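Local coordinates for 70 KDA protein (Xanthomonas sp., PDB 4B2N), which acts as a rubber oxygenase (RoxA), a dihaem c-type cytochrome that probably uses dioxygen to cleave the polyisoprene chains of natural rubber, at residues 110-115 and 226-231; 220-225 and 238-243; 116-121 and 152-157; 106-111 and 187-192. All blocks are in the same frame, centred on the assembly; numbering follows the deposited sequence.

Overall arrangement
The four contacts lie on the same side of the chain's centre. Interactions 1 and 4 share Pro110 and Met111. Both reach the small sheet in which strands 112-113 and 186-189 are neighbours, and their centres are about 12 Å apart. Interaction 3 uses the same short helix as interaction 1, about 10 Å from it between centres, and lies away from the haem. Interaction 2 has its centre about 11 Å from those of interactions 1 and 4, and Met225 packs on Met111. Interactions 2 and 4 reach haem c #1. Pro241 touches it and Cys191 is bonded to it, while Pro241 also packs against Phe108.

Interaction 1. Residues 110-115 and 226-231; sequences PMALAT and FRTTPI
Ile231 points its long branch at the backbone of residues 110-112. Its CB keeps back from the other segment. CG1 stands anti to the carbonyl carbon (chi1 -70°) and comes within 4.0 Å of Ala112 N. The methyl CD1 goes furthest. It lies 3.5 Å from Met111 C and 3.6 Å from Pro110 O, with Pro110 CB at 3.8 Å. The tip therefore rests mostly on peptide atoms, with one apolar side-chain contact to the proline ring.

The polar part of the contact runs through water. One water, with its oxygen 3.0 Å from Met111 O, donates to that carbonyl and accepts from Ile231 N. A second water accepts from Leu113 N. The oxygen of this water is 2.7 Å from Thr228 OG1, and it donates there and to Thr229 O. The hydroxyl of Thr228 sits between its own backbone N and carbonyl carbon (chi1 72°). It is also hydrogen-bonded to Met225 O, so two partners grip it. The same OG1 is 3.8 Å from Ala112 CB.

Nearer the surface Leu113 CD1 meets Thr229 CG2 at 4.2 Å, and the two side chains cross at a slant. Ser116, in the helix that follows Leu113, also packs against Thr228 and Thr229. Leu113 itself is the N-cap residue of that helix.

The contact thus joins the loop after helix 218-226 to the edge of a three-stranded antiparallel sheet. At this edge Met111 and Ala112 both face Ile187 of the neighbouring strand, which is the arrangement of a classic beta bulge.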
# COMPACT_ATOMS: atom_id res chain seq x y z
N PRO A 110 -16.87 2.58 -8.53
CA PRO A 110 -17.45 1.41 -9.22
C PRO A 110 -16.97 1.33 -10.66
O PRO A 110 -16.83 2.38 -11.31
CB PRO A 110 -18.95 1.72 -9.22
CG PRO A 110 -19.17 2.45 -7.93
CD PRO A 110 -17.91 3.33 -7.78
N MET A 111 -16.82 0.12 -11.18
CA MET A 111 -16.29 -0.05 -12.55
C MET A 111 -17.30 -0.63 -13.51
O MET A 111 -17.19 -0.37 -14.69
CB MET A 111 -15.00 -0.87 -12.59
CG MET A 111 -13.93 -0.25 -11.75
SD MET A 111 -12.43 -1.27 -11.57
CE MET A 111 -13.17 -2.87 -11.31
N ALA A 112 -18.22 -1.47 -13.04
CA ALA A 112 -19.11 -2.26 -13.92
C ALA A 112 -20.45 -2.51 -13.26
O ALA A 112 -20.55 -2.59 -12.02
CB ALA A 112 -18.41 -3.59 -14.24
N LEU A 113 -21.51 -2.65 -14.04
CA LEU A 113 -22.76 -3.15 -13.56
C LEU A 113 -22.56 -4.58 -13.11
O LEU A 113 -21.70 -5.34 -13.66
CB LEU A 113 -23.79 -3.17 -14.74
CG LEU A 113 -24.03 -1.80 -15.37
CD1 LEU A 113 -24.75 -2.08 -16.70
CD2 LEU A 113 -24.93 -0.90 -14.52
N ALA A 114 -23.31 -4.97 -12.10
CA ALA A 114 -23.25 -6.37 -11.71
C ALA A 114 -23.48 -7.37 -12.89
O ALA A 114 -22.75 -8.39 -13.04
CB ALA A 114 -24.20 -6.60 -10.56
N THR A 115 -24.40 -7.06 -13.78
CA THR A 115 -24.61 -7.97 -14.93
C THR A 115 -23.44 -8.00 -15.90
O THR A 115 -23.08 -9.07 -16.46
CB THR A 115 -25.96 -7.68 -15.65
OG1 THR A 115 -26.98 -8.16 -14.76
CG2 THR A 115 -26.07 -8.45 -17.00
N PHE A 226 -13.42 -1.84 -18.65
CA PHE A 226 -13.59 -0.68 -19.53
C PHE A 226 -14.42 -1.11 -20.74
O PHE A 226 -15.15 -0.28 -21.27
CB PHE A 226 -12.24 -0.04 -19.98
CG PHE A 226 -12.44 1.03 -21.07
CD1 PHE A 226 -13.05 2.23 -20.74
CD2 PHE A 226 -12.09 0.80 -22.40
CE1 PHE A 226 -13.29 3.19 -21.73
CE2 PHE A 226 -12.36 1.75 -23.39
CZ PHE A 226 -12.94 2.94 -23.05
N ARG A 227 -14.33 -2.39 -21.14
CA ARG A 227 -15.03 -2.86 -22.34
C ARG A 227 -16.42 -3.37 -22.04
O ARG A 227 -17.09 -3.88 -22.91
CB ARG A 227 -14.24 -3.97 -23.06
CG ARG A 227 -12.85 -3.51 -23.52
CD ARG A 227 -12.23 -4.48 -24.52
NE ARG A 227 -11.95 -5.79 -23.97
CZ ARG A 227 -10.95 -6.06 -23.11
NH1 ARG A 227 -10.11 -5.12 -22.65
NH2 ARG A 227 -10.79 -7.30 -22.70
N THR A 228 -16.86 -3.29 -20.77
CA THR A 228 -18.22 -3.60 -20.46
C THR A 228 -19.18 -2.39 -20.62
O THR A 228 -18.72 -1.26 -20.80
CB THR A 228 -18.34 -4.17 -19.01
OG1 THR A 228 -18.13 -3.12 -18.05
CG2 THR A 228 -17.40 -5.41 -18.80
N THR A 229 -20.49 -2.63 -20.53
CA THR A 229 -21.48 -1.52 -20.63
C THR A 229 -21.20 -0.37 -19.67
O THR A 229 -21.12 -0.59 -18.45
CB THR A 229 -22.92 -2.02 -20.48
OG1 THR A 229 -23.12 -2.96 -21.52
CG2 THR A 229 -23.97 -0.90 -20.64
N PRO A 230 -21.04 0.86 -20.20
CA PRO A 230 -20.66 1.93 -19.25
C PRO A 230 -21.72 2.05 -18.12
O PRO A 230 -22.92 1.88 -18.36
CB PRO A 230 -20.61 3.18 -20.13
CG PRO A 230 -20.32 2.63 -21.53
CD PRO A 230 -20.99 1.28 -21.61
N ILE A 231 -21.28 2.33 -16.89
CA ILE A 231 -22.21 2.52 -15.79
C ILE A 231 -22.93 3.83 -16.14
O ILE A 231 -24.16 3.95 -15.98
CB ILE A 231 -21.48 2.68 -14.44
CG1 ILE A 231 -20.88 1.36 -14.03
CG2 ILE A 231 -22.44 3.12 -13.33
CD1 ILE A 231 -19.94 1.60 -12.87
O HOH W 1 -18.80 1.47 -16.37
O HOH W 2 -20.44 -2.36 -16.78

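Interaction 2. Residues 220-225 and 238-243; sequences LLASDM and LPLPWS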
# COMPACT_ATOMS: atom_id res chain seq x y z
N LEU A 220 -5.26 -5.17 -15.81
CA LEU A 220 -6.05 -6.10 -16.59
C LEU A 220 -7.51 -5.98 -16.15
O LEU A 220 -8.44 -6.03 -16.96
CB LEU A 220 -5.51 -7.50 -16.38
CG LEU A 220 -6.17 -8.60 -17.17
CD1 LEU A 220 -6.16 -8.32 -18.68
CD2 LEU A 220 -5.41 -9.93 -16.91
N LEU A 221 -7.73 -5.77 -14.85
CA LEU A 221 -9.15 -5.59 -14.40
C LEU A 221 -9.76 -4.35 -15.02
O LEU A 221 -10.89 -4.37 -15.53
CB LEU A 221 -9.12 -5.44 -12.89
CG LEU A 221 -10.44 -5.23 -12.16
CD1 LEU A 221 -11.26 -6.49 -12.23
CD2 LEU A 221 -10.10 -4.79 -10.71
N ALA A 222 -8.99 -3.25 -14.99
CA ALA A 222 -9.43 -1.95 -15.56
C ALA A 222 -9.71 -2.11 -17.07
O ALA A 222 -10.77 -1.70 -17.59
CB ALA A 222 -8.32 -0.85 -15.32
N SER A 223 -8.78 -2.78 -17.76
CA SER A 223 -8.94 -3.00 -19.21
C SER A 223 -10.18 -3.81 -19.53
O SER A 223 -11.04 -3.36 -20.38
CB SER A 223 -7.69 -3.72 -19.75
OG SER A 223 -7.88 -3.91 -21.13
N ASP A 224 -10.35 -4.95 -18.85
CA ASP A 224 -11.57 -5.74 -19.05
C ASP A 224 -12.81 -4.90 -18.75
O ASP A 224 -13.78 -4.92 -19.53
CB ASP A 224 -11.62 -7.04 -18.24
CG ASP A 224 -10.55 -8.05 -18.68
OD1 ASP A 224 -9.90 -7.89 -19.75
OD2 ASP A 224 -10.39 -9.04 -17.94
N MET A 225 -12.82 -4.26 -17.59
CA MET A 225 -14.06 -3.58 -17.12
C MET A 225 -14.45 -2.45 -18.08
O MET A 225 -15.67 -2.19 -18.32
CB MET A 225 -13.79 -2.99 -15.72
CG MET A 225 -13.60 -4.04 -14.66
SD MET A 225 -15.15 -4.81 -14.40
CE MET A 225 -14.98 -5.21 -12.67
N LEU A 238 -12.95 6.38 -15.97
CA LEU A 238 -12.99 6.34 -14.48
C LEU A 238 -11.63 6.54 -13.90
O LEU A 238 -10.67 6.09 -14.49
CB LEU A 238 -13.48 5.00 -14.05
CG LEU A 238 -14.92 4.74 -14.55
CD1 LEU A 238 -15.41 3.34 -14.15
CD2 LEU A 238 -15.92 5.80 -14.13
N PRO A 239 -11.53 7.23 -12.76
CA PRO A 239 -10.22 7.37 -12.12
C PRO A 239 -9.91 6.00 -11.40
O PRO A 239 -10.42 5.73 -10.34
CB PRO A 239 -10.39 8.52 -11.15
CG PRO A 239 -11.90 8.59 -10.91
CD PRO A 239 -12.59 8.08 -12.15
N LEU A 240 -9.15 5.11 -12.02
CA LEU A 240 -8.88 3.83 -11.36
C LEU A 240 -7.45 3.49 -11.71
O LEU A 240 -6.92 4.01 -12.67
CB LEU A 240 -9.89 2.74 -11.73
CG LEU A 240 -9.69 2.05 -13.08
CD1 LEU A 240 -10.82 1.21 -13.59
CD2 LEU A 240 -9.52 3.20 -13.98
N PRO A 241 -6.79 2.69 -10.88
CA PRO A 241 -5.36 2.49 -11.06
C PRO A 241 -5.06 1.53 -12.20
O PRO A 241 -5.96 0.81 -12.65
CB PRO A 241 -4.87 1.92 -9.72
CG PRO A 241 -6.07 1.60 -8.93
CD PRO A 241 -7.33 1.99 -9.69
N TRP A 242 -3.81 1.56 -12.70
CA TRP A 242 -3.39 0.64 -13.78
C TRP A 242 -2.17 -0.06 -13.29
O TRP A 242 -1.71 0.23 -12.16
CB TRP A 242 -3.11 1.49 -15.02
CG TRP A 242 -2.97 0.72 -16.31
CD1 TRP A 242 -1.78 0.32 -16.90
CD2 TRP A 242 -4.05 0.29 -17.24
NE1 TRP A 242 -2.04 -0.34 -18.09
CE2 TRP A 242 -3.39 -0.40 -18.35
CE3 TRP A 242 -5.44 0.40 -17.25
CZ2 TRP A 242 -4.10 -0.91 -19.45
CZ3 TRP A 242 -6.17 -0.13 -18.35
CH2 TRP A 242 -5.51 -0.76 -19.41
N SER A 243 -1.61 -0.99 -14.07
CA SER A 243 -0.36 -1.55 -13.63
C SER A 243 0.39 -1.98 -14.87
O SER A 243 -0.21 -2.16 -15.96
CB SER A 243 -0.59 -2.74 -12.70
OG SER A 243 -1.32 -3.76 -13.36
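Ala222 of helix 218-226 is wedged between Leu240 and Trp242 of the extended loop 238-243. This is helix-on-loop packing in which all five touching residues are buried, and Pro241 of the loop lines the pocket of haem c #1. The tight part is at Ala222. Its CB is 3.7 Å from Trp242 CE3 and equally close, at 3.7 Å, to Leu240 CD1. Leu240 was modelled in two conformers, so the second contact is less certain. Further along the indole, Trp242 CH2 lies 3.7 Å from Ser223 CB. Both helix carbons approach the ring obliquely. Trp242 CG is anti to the backbone N (chi1 -167°), and this swings the indole onto the helix. Its NE1 is hydrogen-bonded to Asp594 O. Ser223 OG bonds to Pro616 O, so both polar groups are satisfied outside the contact.

The loose part is at Met225. Its side chain starts toward the loop but bends off from it, and comes no nearer than 5.6 Å to residues 238-243. Met599 of helix 599-607 packs on both Ala222 and Leu240. Between Leu240 and Trp242 the loop presents backbone, with Pro241 O at 3.9 Å from Ala222 CB.

Interaction 3. Residues 116-121 and 152-157; sequences SYHFIF and YPLPGE
Phe119 is the first residue to leave helix 114-118, beside a type II turn, Leu154 to Glu157, with Gly156 at positive phi and His118 CA 6.9 Å from Leu154 CA. Tyr117 and Tyr152 meet in a T-shaped stack. The CE2 edge of Tyr117 points at the face of Tyr152, with the planes at 84° and the centroids 5.0 Å apart. His118 carries its CG anti to the backbone N (chi1 -163°), which brings the imidazole to the rim of Tyr152. There ND1 is hydrogen-bonded to Tyr152 OH at 2.7 Å. The bond is fairly straight (160°), with each group near the plane of the other ring, at its edge. Either atom could be the donor.

Tyr117, His118 and Tyr152 form an aromatic cluster, and both tyrosines pack on Ile187 of strand 186-189. Pro155 CD sits over one face of the imidazole, toward its rim, as a CH-pi contact, but the modelled spacing is too short to trust. Leu154 CD2 touches His118 CE1 at 3.7 Å. Phe119 CE2 reaches Pro155 CG at 3.9 Å, and Arg129 makes a cation-pi contact with Phe119. Within the turn, Leu154 N donates to Glu157 OE1 at 2.9 Å, from above the carboxylate plane.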
# COMPACT_ATOMS: atom_id res chain seq x y z
N SER A 116 -22.75 -6.87 -16.04
CA SER A 116 -21.58 -6.88 -16.86
C SER A 116 -20.47 -7.74 -16.25
O SER A 116 -19.72 -8.43 -17.00
CB SER A 116 -21.02 -5.47 -16.95
OG SER A 116 -21.88 -4.60 -17.68
N TYR A 117 -20.33 -7.66 -14.92
CA TYR A 117 -19.37 -8.50 -14.25
C TYR A 117 -19.75 -10.00 -14.40
O TYR A 117 -18.92 -10.82 -14.74
CB TYR A 117 -19.21 -8.14 -12.75
CG TYR A 117 -18.49 -9.24 -12.04
CD1 TYR A 117 -17.08 -9.27 -12.00
CD2 TYR A 117 -19.19 -10.26 -11.41
CE1 TYR A 117 -16.41 -10.31 -11.38
CE2 TYR A 117 -18.54 -11.31 -10.76
CZ TYR A 117 -17.13 -11.30 -10.75
OH TYR A 117 -16.44 -12.26 -10.11
N HIS A 118 -21.01 -10.30 -14.27
CA HIS A 118 -21.52 -11.63 -14.43
C HIS A 118 -21.14 -12.22 -15.78
O HIS A 118 -20.97 -13.45 -15.89
CB HIS A 118 -23.04 -11.62 -14.30
CG HIS A 118 -23.64 -12.97 -14.05
ND1 HIS A 118 -23.27 -13.78 -13.00
CD2 HIS A 118 -24.59 -13.68 -14.79
CE1 HIS A 118 -23.98 -14.92 -13.04
NE2 HIS A 118 -24.81 -14.86 -14.13
N PHE A 119 -21.05 -11.35 -16.79
CA PHE A 119 -20.74 -11.78 -18.19
C PHE A 119 -19.32 -11.45 -18.61
O PHE A 119 -19.00 -11.48 -19.78
CB PHE A 119 -21.82 -11.27 -19.21
CG PHE A 119 -23.13 -12.01 -19.09
CD1 PHE A 119 -23.32 -13.24 -19.74
CD2 PHE A 119 -24.16 -11.55 -18.29
CE1 PHE A 119 -24.53 -13.96 -19.61
CE2 PHE A 119 -25.37 -12.26 -18.16
CZ PHE A 119 -25.57 -13.47 -18.81
N ILE A 120 -18.47 -11.03 -17.67
CA ILE A 120 -17.15 -10.53 -18.08
C ILE A 120 -16.30 -11.61 -18.76
O ILE A 120 -15.31 -11.28 -19.34
CB ILE A 120 -16.32 -9.99 -16.85
CG1 ILE A 120 -15.23 -8.99 -17.29
CG2 ILE A 120 -15.84 -11.14 -15.95
CD1 ILE A 120 -14.96 -8.04 -16.15
N PHE A 121 -16.60 -12.89 -18.65
CA PHE A 121 -15.89 -13.91 -19.48
C PHE A 121 -15.99 -13.50 -20.98
O PHE A 121 -15.15 -13.90 -21.77
CB PHE A 121 -16.46 -15.34 -19.30
CG PHE A 121 -17.93 -15.45 -19.54
CD1 PHE A 121 -18.42 -15.72 -20.83
CD2 PHE A 121 -18.84 -15.29 -18.46
CE1 PHE A 121 -19.77 -15.82 -21.03
CE2 PHE A 121 -20.20 -15.37 -18.67
CZ PHE A 121 -20.68 -15.60 -19.95
N TYR A 152 -22.87 -10.53 -4.91
CA TYR A 152 -23.30 -9.64 -5.99
C TYR A 152 -24.56 -10.25 -6.60
O TYR A 152 -24.75 -11.45 -6.45
CB TYR A 152 -22.20 -9.49 -7.05
CG TYR A 152 -22.06 -10.65 -8.02
CD1 TYR A 152 -22.82 -10.64 -9.27
CD2 TYR A 152 -21.18 -11.71 -7.75
CE1 TYR A 152 -22.66 -11.68 -10.20
CE2 TYR A 152 -21.02 -12.72 -8.69
CZ TYR A 152 -21.75 -12.67 -9.90
OH TYR A 152 -21.61 -13.63 -10.84
N PRO A 153 -25.45 -9.41 -7.21
CA PRO A 153 -26.71 -10.03 -7.68
C PRO A 153 -26.55 -10.64 -9.08
O PRO A 153 -25.97 -10.01 -9.99
CB PRO A 153 -27.66 -8.81 -7.75
CG PRO A 153 -26.74 -7.67 -8.13
CD PRO A 153 -25.49 -7.93 -7.31
N LEU A 154 -27.04 -11.87 -9.23
CA LEU A 154 -27.19 -12.51 -10.54
C LEU A 154 -28.26 -11.73 -11.30
O LEU A 154 -29.10 -11.07 -10.65
CB LEU A 154 -27.61 -13.96 -10.34
CG LEU A 154 -26.72 -14.84 -9.42
CD1 LEU A 154 -27.07 -16.29 -9.72
CD2 LEU A 154 -25.22 -14.63 -9.56
N PRO A 155 -28.26 -11.84 -12.65
CA PRO A 155 -29.24 -11.18 -13.47
C PRO A 155 -30.63 -11.45 -12.93
O PRO A 155 -30.95 -12.59 -12.59
CB PRO A 155 -29.03 -11.84 -14.85
CG PRO A 155 -27.54 -12.02 -14.90
CD PRO A 155 -27.23 -12.53 -13.49
N GLY A 156 -31.42 -10.39 -12.80
CA GLY A 156 -32.78 -10.56 -12.35
C GLY A 156 -32.97 -10.38 -10.86
O GLY A 156 -34.10 -10.08 -10.39
N GLU A 157 -31.89 -10.50 -10.10
CA GLU A 157 -32.04 -10.44 -8.63
C GLU A 157 -31.96 -8.98 -8.24
O GLU A 157 -31.10 -8.24 -8.71
CB GLU A 157 -30.83 -11.14 -7.92
CG GLU A 157 -30.82 -12.67 -8.06
CD GLU A 157 -29.69 -13.36 -7.27
OE1 GLU A 157 -28.63 -12.76 -7.00
OE2 GLU A 157 -29.86 -14.56 -6.93

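Interaction 4. Residues 106-111 and 187-192; sequences QFFQPM and IGASCS. With HEC (heme c), chain C.
Phe108 holds CG anti to its own backbone N (chi1 179°), which lays its ring over Ala189. The chain of Met111 is bent at chi3 (-43°), and its CE turns back to Gly188. Both groups pack the loop 106-111 on the strand that runs into the CXXCH haem-binding motif. That motif comprises Cys191, Cys194 and His195, the axial ligand of haem c #1.

Ala189 CB stands over one face of the Phe108 ring, toward its rim, as a CH-pi contact. Its closest ring atom is Phe108 CE1, at 3.7 Å. Met111 CE lies 3.8 Å from Gly188 CA. The two backbones are also close here, with Pro110 CA 4.3 Å from Gly188 CA. Gly188 carries no side chain on the side that faces the Gln109 carbonyl and Pro110, and this allows the close approach. One direct hydrogen bond joins the backbones. Met111 N donates to Ile187 O at 2.8 Å, nearly straight (163°) but tilted out of the carbonyl plane.

Two waters bridge the backbones. One accepts from Phe108 N at 2.9 Å and gives a weak bond to Ala189 O. The second lies between Phe108 O and Ala189 O. The Gln109 amide is held at both ends. Its NE2 donates to Pro110 O within the loop at 3.1 Å, in the carbonyl plane and on a lone pair, and OE1 accepts from Ile322 N.

Toward the haem, Phe108 CE2 is 3.9 Å from the methyl CMC. Phe317 meets the same phenyl ring. Beyond Ala189 the chain reaches the haem, where Cys191 SG is covalently bonded to the haem carbon CAB at 1.8 Å.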
# COMPACT_ATOMS: atom_id res chain seq x y z
N GLN A 106 -18.87 0.10 -0.36
CA GLN A 106 -18.28 0.48 -1.65
C GLN A 106 -17.69 1.91 -1.59
O GLN A 106 -18.39 2.91 -1.76
CB GLN A 106 -19.28 0.39 -2.79
CG GLN A 106 -18.55 0.50 -4.15
CD GLN A 106 -19.29 -0.22 -5.22
OE1 GLN A 106 -18.77 -1.15 -5.88
NE2 GLN A 106 -20.53 0.16 -5.39
N PHE A 107 -16.42 1.99 -1.31
CA PHE A 107 -15.69 3.25 -1.23
C PHE A 107 -15.11 3.57 -2.60
O PHE A 107 -15.32 4.67 -3.14
CB PHE A 107 -14.52 3.07 -0.26
CG PHE A 107 -14.96 2.95 1.17
CD1 PHE A 107 -15.76 3.96 1.76
CD2 PHE A 107 -14.63 1.83 1.91
CE1 PHE A 107 -16.22 3.85 3.08
CE2 PHE A 107 -15.05 1.72 3.26
CZ PHE A 107 -15.87 2.74 3.81
N PHE A 108 -14.35 2.60 -3.12
CA PHE A 108 -13.56 2.72 -4.38
C PHE A 108 -14.52 2.83 -5.56
O PHE A 108 -15.60 2.21 -5.59
CB PHE A 108 -12.65 1.49 -4.45
CG PHE A 108 -11.76 1.40 -5.68
CD1 PHE A 108 -12.29 0.98 -6.94
CD2 PHE A 108 -10.43 1.70 -5.61
CE1 PHE A 108 -11.47 0.90 -8.10
CE2 PHE A 108 -9.61 1.57 -6.75
CZ PHE A 108 -10.13 1.16 -7.97
N GLN A 109 -14.19 3.72 -6.48
CA GLN A 109 -14.90 3.91 -7.75
C GLN A 109 -15.52 2.65 -8.38
O GLN A 109 -14.80 1.81 -8.79
CB GLN A 109 -13.89 4.54 -8.75
CG GLN A 109 -14.55 4.84 -10.10
CD GLN A 109 -15.67 5.79 -9.96
OE1 GLN A 109 -15.48 6.95 -9.48
NE2 GLN A 109 -16.84 5.39 -10.43
N PRO A 110 -16.87 2.58 -8.53
CA PRO A 110 -17.45 1.41 -9.22
C PRO A 110 -16.97 1.33 -10.66
O PRO A 110 -16.83 2.38 -11.31
CB PRO A 110 -18.95 1.72 -9.22
CG PRO A 110 -19.17 2.45 -7.93
CD PRO A 110 -17.91 3.33 -7.78
N MET A 111 -16.82 0.12 -11.18
CA MET A 111 -16.29 -0.05 -12.55
C MET A 111 -17.30 -0.63 -13.51
O MET A 111 -17.19 -0.37 -14.69
CB MET A 111 -15.00 -0.87 -12.59
CG MET A 111 -13.93 -0.25 -11.75
SD MET A 111 -12.43 -1.27 -11.57
CE MET A 111 -13.17 -2.87 -11.31
N ILE A 187 -20.03 -3.21 -9.34
CA ILE A 187 -18.78 -3.87 -8.90
C ILE A 187 -17.54 -2.99 -9.08
O ILE A 187 -17.41 -2.39 -10.12
CB ILE A 187 -18.56 -5.15 -9.78
CG1 ILE A 187 -19.85 -5.95 -9.90
CG2 ILE A 187 -17.46 -6.03 -9.25
CD1 ILE A 187 -20.50 -6.42 -8.56
N GLY A 188 -16.63 -2.89 -8.09
CA GLY A 188 -15.35 -2.23 -8.31
C GLY A 188 -14.37 -2.99 -7.53
O GLY A 188 -14.70 -4.05 -6.99
N ALA A 189 -13.15 -2.50 -7.55
CA ALA A 189 -12.14 -3.07 -6.66
C ALA A 189 -12.46 -2.68 -5.19
O ALA A 189 -13.21 -1.71 -4.91
CB ALA A 189 -10.77 -2.54 -7.06
N SER A 190 -11.88 -3.43 -4.24
CA SER A 190 -11.84 -2.95 -2.87
C SER A 190 -10.40 -2.73 -2.46
O SER A 190 -9.49 -3.08 -3.23
CB SER A 190 -12.42 -3.95 -1.86
OG SER A 190 -11.67 -5.15 -1.93
N CYS A 191 -10.24 -2.14 -1.27
CA CYS A 191 -8.86 -1.95 -0.71
C CYS A 191 -8.13 -3.25 -0.74
O CYS A 191 -6.89 -3.29 -0.95
CB CYS A 191 -8.95 -1.48 0.74
SG CYS A 191 -10.07 -0.10 1.07
N SER A 192 -8.85 -4.36 -0.47
CA SER A 192 -8.20 -5.67 -0.44
C SER A 192 -7.56 -6.15 -1.76
O SER A 192 -6.77 -7.09 -1.72
CB SER A 192 -9.17 -6.72 0.08
OG SER A 192 -9.53 -6.38 1.39
FE HEC C . -3.66 1.50 -0.14
CHA HEC C . -0.60 2.72 1.01
CHB HEC C . -5.10 2.13 3.01
CHC HEC C . -6.91 0.97 -1.39
CHD HEC C . -2.22 0.32 -2.94
NA HEC C . -3.06 2.26 1.55
C1A HEC C . -1.72 2.56 1.93
C2A HEC C . -1.56 2.80 3.35
C3A HEC C . -2.84 2.64 3.96
C4A HEC C . -3.72 2.29 2.85
CMA HEC C . -3.17 2.73 5.44
CAA HEC C . -0.27 3.15 4.14
CBA HEC C . 0.48 1.83 4.34
CGA HEC C . 1.86 2.03 4.94
O1A HEC C . 2.66 2.94 4.52
O2A HEC C . 2.15 1.20 5.80
NB HEC C . -5.55 1.65 0.62
C1B HEC C . -5.96 1.81 1.89
C2B HEC C . -7.39 1.78 2.11
C3B HEC C . -7.92 1.47 0.84
C4B HEC C . -6.72 1.34 0.01
CMB HEC C . -8.00 2.05 3.43
CAB HEC C . -9.35 1.36 0.38
CBB HEC C . -10.10 2.56 0.48
NC HEC C . -4.50 0.78 -1.78
C1C HEC C . -5.80 0.62 -2.24
C2C HEC C . -5.88 -0.02 -3.58
C3C HEC C . -4.48 -0.16 -4.01
C4C HEC C . -3.67 0.34 -2.90
CMC HEC C . -7.20 -0.32 -4.29
CAC HEC C . -3.94 -0.70 -5.30
CBC HEC C . -4.60 -0.34 -6.48
ND HEC C . -1.74 1.55 -0.83
C1D HEC C . -1.36 1.02 -1.99
C2D HEC C . 0.04 1.16 -2.25
C3D HEC C . 0.50 1.87 -1.10
C4D HEC C . -0.69 2.08 -0.29
CMD HEC C . 0.87 0.70 -3.39
CAD HEC C . 1.89 2.37 -0.93
CBD HEC C . 1.80 3.66 -1.84
CGD HEC C . 3.16 4.31 -1.93
O1D HEC C . 3.86 4.17 -2.96
O2D HEC C . 3.58 4.89 -0.87
O HOH W 3 -14.57 -0.14 -2.29
O HOH W 4 -15.63 -0.61 -5.35